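Local coordinates for protein lipoxygenase (Cyanothece sp., PDB 5EK8) that probably adds molecular oxygen to polyunsaturated fatty acids as a 9R-lipoxygenase, using a non-heme iron, at residues 206-211 / 226-231; 64-69 / 488-493. All coordinates share one frame; numbering follows the deposited sequence.

Interaction 1: residues 206-211 / 226-231; sequences AKHTIA and ADYPPN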
loop_
_atom_site.group_PDB
_atom_site.type_symbol
_atom_site.label_atom_id
_atom_site.label_comp_id
_atom_site.label_asym_id
_atom_site.label_seq_id
_atom_site.Cartn_x
_atom_site.Cartn_y
_atom_site.Cartn_z
ATOM N N ALA A 206 -1.020 9.217 24.751
ATOM C CA ALA A 206 -0.816 8.553 26.028
ATOM C C ALA A 206 -1.476 9.341 27.150
ATOM O O ALA A 206 -2.199 8.774 27.971
ATOM C CB ALA A 206 0.667 8.374 26.301
ATOM N N LYS A 207 -1.222 10.648 27.173
ATOM C CA LYS A 207 -1.855 11.541 28.139
ATOM C C LYS A 207 -3.371 11.370 28.125
ATOM O O LYS A 207 -4.001 11.197 29.172
ATOM C CB LYS A 207 -1.496 12.996 27.843
ATOM C CG LYS A 207 -2.003 13.979 28.887
ATOM C CD LYS A 207 -2.186 15.375 28.309
ATOM C CE LYS A 207 -2.880 16.300 29.302
ATOM N NZ LYS A 207 -3.456 17.511 28.648
ATOM N N HIS A 208 -3.947 11.405 26.929
ATOM C CA HIS A 208 -5.392 11.300 26.786
ATOM C C HIS A 208 -5.912 9.954 27.263
ATOM O O HIS A 208 -6.916 9.883 27.972
ATOM C CB HIS A 208 -5.793 11.531 25.334
ATOM C CG HIS A 208 -5.478 12.905 24.838
ATOM N ND1 HIS A 208 -5.372 13.205 23.499
ATOM C CD2 HIS A 208 -5.250 14.062 25.505
ATOM C CE1 HIS A 208 -5.089 14.490 23.360
ATOM N NE2 HIS A 208 -5.007 15.031 24.562
ATOM N N THR A 209 -5.216 8.892 26.873
ATOM C CA THR A 209 -5.617 7.538 27.224
ATOM C C THR A 209 -5.619 7.343 28.732
ATOM O O THR A 209 -6.576 6.809 29.297
ATOM C CB THR A 209 -4.694 6.489 26.583
ATOM O OG1 THR A 209 -4.760 6.596 25.157
ATOM C CG2 THR A 209 -5.126 5.096 26.991
ATOM N N ILE A 210 -4.543 7.784 29.381
ATOM C CA ILE A 210 -4.433 7.673 30.831
ATOM C C ILE A 210 -5.509 8.521 31.498
ATOM O O ILE A 210 -6.078 8.125 32.512
ATOM C CB ILE A 210 -3.032 8.099 31.336
ATOM C CG1 ILE A 210 -1.952 7.232 30.688
ATOM C CG2 ILE A 210 -2.937 7.985 32.853
ATOM C CD1 ILE A 210 -0.581 7.430 31.281
ATOM N N ALA A 211 -5.801 9.677 30.908
ATOM C CA ALA A 211 -6.819 10.572 31.449
ATOM C C ALA A 211 -8.211 9.947 31.372
ATOM O O ALA A 211 -9.051 10.172 32.242
ATOM C CB ALA A 211 -6.799 11.904 30.714
ATOM N N ALA A 226 -7.260 20.447 20.895
ATOM C CA ALA A 226 -6.258 21.457 21.226
ATOM C C ALA A 226 -4.866 20.861 21.398
ATOM O O ALA A 226 -3.880 21.433 20.928
ATOM C CB ALA A 226 -6.660 22.202 22.490
ATOM N N ASP A 227 -4.792 19.712 22.065
ATOM C CA ASP A 227 -3.502 19.109 22.398
ATOM C C ASP A 227 -2.757 18.563 21.174
ATOM O O ASP A 227 -1.542 18.351 21.230
ATOM C CB ASP A 227 -3.687 18.005 23.440
ATOM C CG ASP A 227 -3.895 18.560 24.842
ATOM O OD1 ASP A 227 -3.805 19.794 25.013
ATOM O OD2 ASP A 227 -4.141 17.768 25.776
ATOM N N TYR A 228 -3.476 18.336 20.079
ATOM C CA TYR A 228 -2.838 18.006 18.806
ATOM C C TYR A 228 -2.751 19.257 17.941
ATOM O O TYR A 228 -3.534 20.185 18.120
ATOM C CB TYR A 228 -3.603 16.911 18.056
ATOM C CG TYR A 228 -3.545 15.533 18.677
ATOM C CD1 TYR A 228 -2.424 14.728 18.532
ATOM C CD2 TYR A 228 -4.628 15.026 19.382
ATOM C CE1 TYR A 228 -2.379 13.462 19.091
ATOM C CE2 TYR A 228 -4.592 13.762 19.944
ATOM C CZ TYR A 228 -3.466 12.984 19.797
ATOM O OH TYR A 228 -3.432 11.729 20.357
ATOM N N PRO A 229 -1.783 19.298 17.014
ATOM C CA PRO A 229 -1.723 20.413 16.061
ATOM C C PRO A 229 -2.988 20.512 15.215
ATOM O O PRO A 229 -3.689 19.519 15.063
ATOM C CB PRO A 229 -0.499 20.081 15.192
ATOM C CG PRO A 229 -0.122 18.681 15.531
ATOM C CD PRO A 229 -0.597 18.434 16.921
ATOM N N PRO A 230 -3.286 21.702 14.677
ATOM C CA PRO A 230 -4.484 21.863 13.846
ATOM C C PRO A 230 -4.337 21.190 12.487
ATOM O O PRO A 230 -3.220 20.874 12.081
ATOM C CB PRO A 230 -4.596 23.382 13.692
ATOM C CG PRO A 230 -3.192 23.864 13.805
ATOM C CD PRO A 230 -2.543 22.966 14.824
ATOM N N ASN A 231 -5.455 20.972 11.800
ATOM C CA ASN A 231 -5.432 20.406 10.456
ATOM C C ASN A 231 -5.934 21.435 9.464
ATOM O O ASN A 231 -6.164 22.586 9.826
ATOM C CB ASN A 231 -6.281 19.137 10.366
ATOM C CG ASN A 231 -7.763 19.437 10.272
ATOM O OD1 ASN A 231 -8.285 20.279 11.002
ATOM N ND2 ASN A 231 -8.448 18.756 9.358
#
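Asp227 OD2 is gripped by two neighbouring residues of one helix. Lys207 NZ lies 3.0 Å from Asp227 OD2 in a salt bridge. His208 NE2 donates to the same Asp227 OD2 at 3.1 Å, with an N-H...O angle of 161°. The second bond is a His-carboxylate hydrogen bond. Together they join the long helix 188-214 to segment 226-231, where the chain leads out of the short helix 221-227.

The two donors use different sides of the oxygen. The imidazole takes the anti lone pair, and its ring lies only 11° from the carboxylate plane. The ammonium comes from the syn side, tilted out of that plane. Lys207 gets there with an extended chain whose CG is anti to the backbone N (chi1 -174°). Its side chain crosses that of Asp227 at about a right angle.

His208 also meets Asp227 CB, which sits at the edge of the imidazole, 3.4 Å from His208 NE2. Tyr228 CE2 approaches the same ring at its edge, 3.5 Å from His208 CE1. The two aromatic rings are oblique to each other, with centroids 5.4 Å apart, and their side chains run past each other in opposite directions.

The far end of this cluster belongs to helix 608-623. Thr612 OG1 is hydrogen-bonded to both His208 ND1 and Tyr228 OH. Both imidazole nitrogens therefore have partners, which fixes the rotation of the ring. With a lysine and a histidine on one oxygen, Asp227 probably stays ionised. Its charge would also favour a proton on the imidazole nitrogen that faces it. Lys207 is the exposed member of the cluster, and its CD and CE each lie 4.0 Å from Asp227 OD2.

Interaction 2: residues 64-69 / 488-493; sequences TNKPLH and FSEDLV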
loop_
_atom_site.group_PDB
_atom_site.type_symbol
_atom_site.label_atom_id
_atom_site.label_comp_id
_atom_site.label_asym_id
_atom_site.label_seq_id
_atom_site.Cartn_x
_atom_site.Cartn_y
_atom_site.Cartn_z
ATOM N N THR A 64 6.054 -22.714 -4.627
ATOM C CA THR A 64 5.515 -23.072 -5.940
ATOM C C THR A 64 6.327 -24.179 -6.604
ATOM O O THR A 64 5.894 -24.767 -7.596
ATOM C CB THR A 64 5.465 -21.860 -6.895
ATOM O OG1 THR A 64 6.796 -21.396 -7.162
ATOM C CG2 THR A 64 4.640 -20.728 -6.291
ATOM N N ASN A 65 7.505 -24.456 -6.051
ATOM C CA ASN A 65 8.431 -25.438 -6.615
ATOM C C ASN A 65 8.812 -25.122 -8.064
ATOM O O ASN A 65 9.293 -25.989 -8.796
ATOM C CB ASN A 65 7.849 -26.850 -6.513
ATOM C CG ASN A 65 7.816 -27.361 -5.086
ATOM O OD1 ASN A 65 8.703 -27.062 -4.291
ATOM N ND2 ASN A 65 6.789 -28.134 -4.754
ATOM N N LYS A 66 8.596 -23.872 -8.463
ATOM C CA LYS A 66 9.087 -23.363 -9.737
ATOM C C LYS A 66 10.562 -23.030 -9.586
ATOM O O LYS A 66 11.036 -22.822 -8.472
ATOM C CB LYS A 66 8.299 -22.126 -10.181
ATOM C CG LYS A 66 6.874 -22.410 -10.620
ATOM C CD LYS A 66 6.279 -21.201 -11.314
ATOM C CE LYS A 66 4.857 -21.467 -11.761
ATOM N NZ LYS A 66 4.291 -20.302 -12.492
ATOM N N PRO A 67 11.300 -22.987 -10.703
ATOM C CA PRO A 67 12.727 -22.660 -10.627
ATOM C C PRO A 67 12.992 -21.258 -10.097
ATOM O O PRO A 67 12.307 -20.313 -10.489
ATOM C CB PRO A 67 13.196 -22.784 -12.082
ATOM C CG PRO A 67 11.957 -22.710 -12.907
ATOM C CD PRO A 67 10.891 -23.342 -12.072
ATOM N N LEU A 68 13.970 -21.143 -9.202
ATOM C CA LEU A 68 14.472 -19.846 -8.754
ATOM C C LEU A 68 15.496 -19.356 -9.769
ATOM O O LEU A 68 16.671 -19.717 -9.712
ATOM C CB LEU A 68 15.092 -19.949 -7.361
ATOM C CG LEU A 68 15.366 -18.648 -6.608
ATOM C CD1 LEU A 68 14.071 -17.944 -6.281
ATOM C CD2 LEU A 68 16.156 -18.921 -5.337
ATOM N N HIS A 69 15.034 -18.531 -10.699
ATOM C CA HIS A 69 15.787 -18.212 -11.903
ATOM C C HIS A 69 16.672 -16.977 -11.794
ATOM O O HIS A 69 16.305 -15.991 -11.154
ATOM C CB HIS A 69 14.816 -18.020 -13.061
ATOM C CG HIS A 69 13.772 -16.985 -12.793
ATOM N ND1 HIS A 69 12.591 -17.270 -12.138
ATOM C CD2 HIS A 69 13.732 -15.663 -13.076
ATOM C CE1 HIS A 69 11.870 -16.171 -12.039
ATOM N NE2 HIS A 69 12.541 -15.178 -12.598
ATOM N N PHE A 488 6.656 -13.746 -13.717
ATOM C CA PHE A 488 5.999 -12.625 -13.050
ATOM C C PHE A 488 4.479 -12.700 -13.233
ATOM O O PHE A 488 3.707 -12.716 -12.259
ATOM C CB PHE A 488 6.573 -11.316 -13.613
ATOM C CG PHE A 488 5.925 -10.064 -13.091
ATOM C CD1 PHE A 488 6.014 -9.717 -11.753
ATOM C CD2 PHE A 488 5.269 -9.204 -13.954
ATOM C CE1 PHE A 488 5.434 -8.543 -11.280
ATOM C CE2 PHE A 488 4.686 -8.031 -13.488
ATOM C CZ PHE A 488 4.771 -7.700 -12.149
ATOM N N SER A 489 4.067 -12.768 -14.495
ATOM C CA SER A 489 2.664 -12.887 -14.862
ATOM C C SER A 489 2.000 -14.091 -14.185
ATOM O O SER A 489 0.927 -13.974 -13.583
ATOM C CB SER A 489 2.539 -12.994 -16.386
ATOM O OG SER A 489 1.218 -13.310 -16.782
ATOM N N GLU A 490 2.657 -15.243 -14.283
ATOM C CA GLU A 490 2.134 -16.488 -13.737
ATOM C C GLU A 490 1.947 -16.404 -12.229
ATOM O O GLU A 490 0.922 -16.827 -11.715
ATOM C CB GLU A 490 3.054 -17.656 -14.092
ATOM C CG GLU A 490 3.026 -18.032 -15.565
ATOM C CD GLU A 490 4.012 -19.128 -15.907
ATOM O OE1 GLU A 490 4.217 -19.386 -17.113
ATOM O OE2 GLU A 490 4.582 -19.730 -14.973
ATOM N N ASP A 491 2.929 -15.850 -11.525
ATOM C CA ASP A 491 2.811 -15.676 -10.080
ATOM C C ASP A 491 1.635 -14.764 -9.729
ATOM O O ASP A 491 0.846 -15.068 -8.816
ATOM C CB ASP A 491 4.112 -15.120 -9.500
ATOM C CG ASP A 491 5.003 -16.208 -8.917
ATOM O OD1 ASP A 491 6.106 -15.878 -8.429
ATOM O OD2 ASP A 491 4.596 -17.390 -8.936
ATOM N N LEU A 492 1.511 -13.660 -10.469
ATOM C CA LEU A 492 0.370 -12.752 -10.304
ATOM C C LEU A 492 -0.981 -13.458 -10.440
ATOM O O LEU A 492 -1.807 -13.405 -9.527
ATOM C CB LEU A 492 0.442 -11.605 -11.313
ATOM C CG LEU A 492 1.518 -10.556 -11.043
ATOM C CD1 LEU A 492 1.692 -9.648 -12.255
ATOM C CD2 LEU A 492 1.185 -9.743 -9.781
ATOM N N VAL A 493 -1.201 -14.110 -11.580
ATOM C CA VAL A 493 -2.469 -14.790 -11.843
ATOM C C VAL A 493 -2.735 -15.902 -10.829
ATOM O O VAL A 493 -3.816 -15.979 -10.245
ATOM C CB VAL A 493 -2.508 -15.393 -13.272
ATOM C CG1 VAL A 493 -3.717 -16.317 -13.442
ATOM C CG2 VAL A 493 -2.519 -14.291 -14.319
#
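Lys66 and Glu490 meet in a salt bridge, with Lys66 NZ 2.6 Å from Glu490 OE2. Lys66 lies in the loop between strands 53-61 and 72-79, probably part of the enzyme's beta-sheet PLAT domain. Glu490 lies on helix 482-495 of the helical body. The contact is thus a charged link between a loop joining two strands and a helix far away in sequence.

The shape of the lysine explains its reach. Its CG is anti to the carbonyl carbon (chi1 -71°), and every later torsion is close to 180°. The chain runs out straight and delivers its ammonium to the helix. Glu490 has the same first torsion and is likewise extended beyond CG. The two chains meet at a slant. The last torsion of Glu490 (chi3 -170°) turns OE1 away from CB and brings OE2 to the CB side. The ammonium takes the anti lone pair of OE2, which places Lys66 NZ 3.3 Å from Glu490 CB.

The other oxygen, Glu490 OE1, forms salt bridges with Arg486 and Arg487. Asp491 plays a looser part. Its OD2 lies 4.3 Å from Thr64 CG2 and 4.6 Å from Lys66 NZ, while its OD1 is held by Arg376 and Asn377. Within the loop, Lys66 N makes a weak bond of 3.3 Å to Thr64 OG1.

Lys66, Arg486 and Arg487 gather round Glu490, and Glu494, one turn further along the helix, is a second acid for the lysine. Glu490 shares its charge between the loop lysine and two arginines of its own helix, so it is probably ionised, and the link between loop and helix is mainly electrostatic.

How the interactions relate
Interactions 1 and 2 lie on opposite sides of the chain's centre, with centres about 48 Å apart and nearest atoms about 36 Å apart. They share no secondary-structure element. Along the chain, 206-211 / 226-231 is nested inside the long loop closed by 64-69 / 488-493. Interaction 1 is local, joining helices close in sequence, whereas interaction 2 bridges two distant parts of the fold. Both are partly buried and pair a lysine with an acid. In interaction 1 the salt bridge borders a buried aromatic pair, and the imidazole is a second donor to the same carboxylate oxygen. Interaction 2 is mainly a charge pairing, with a minor methyl contact from Thr64. Both lie away from the metal sites.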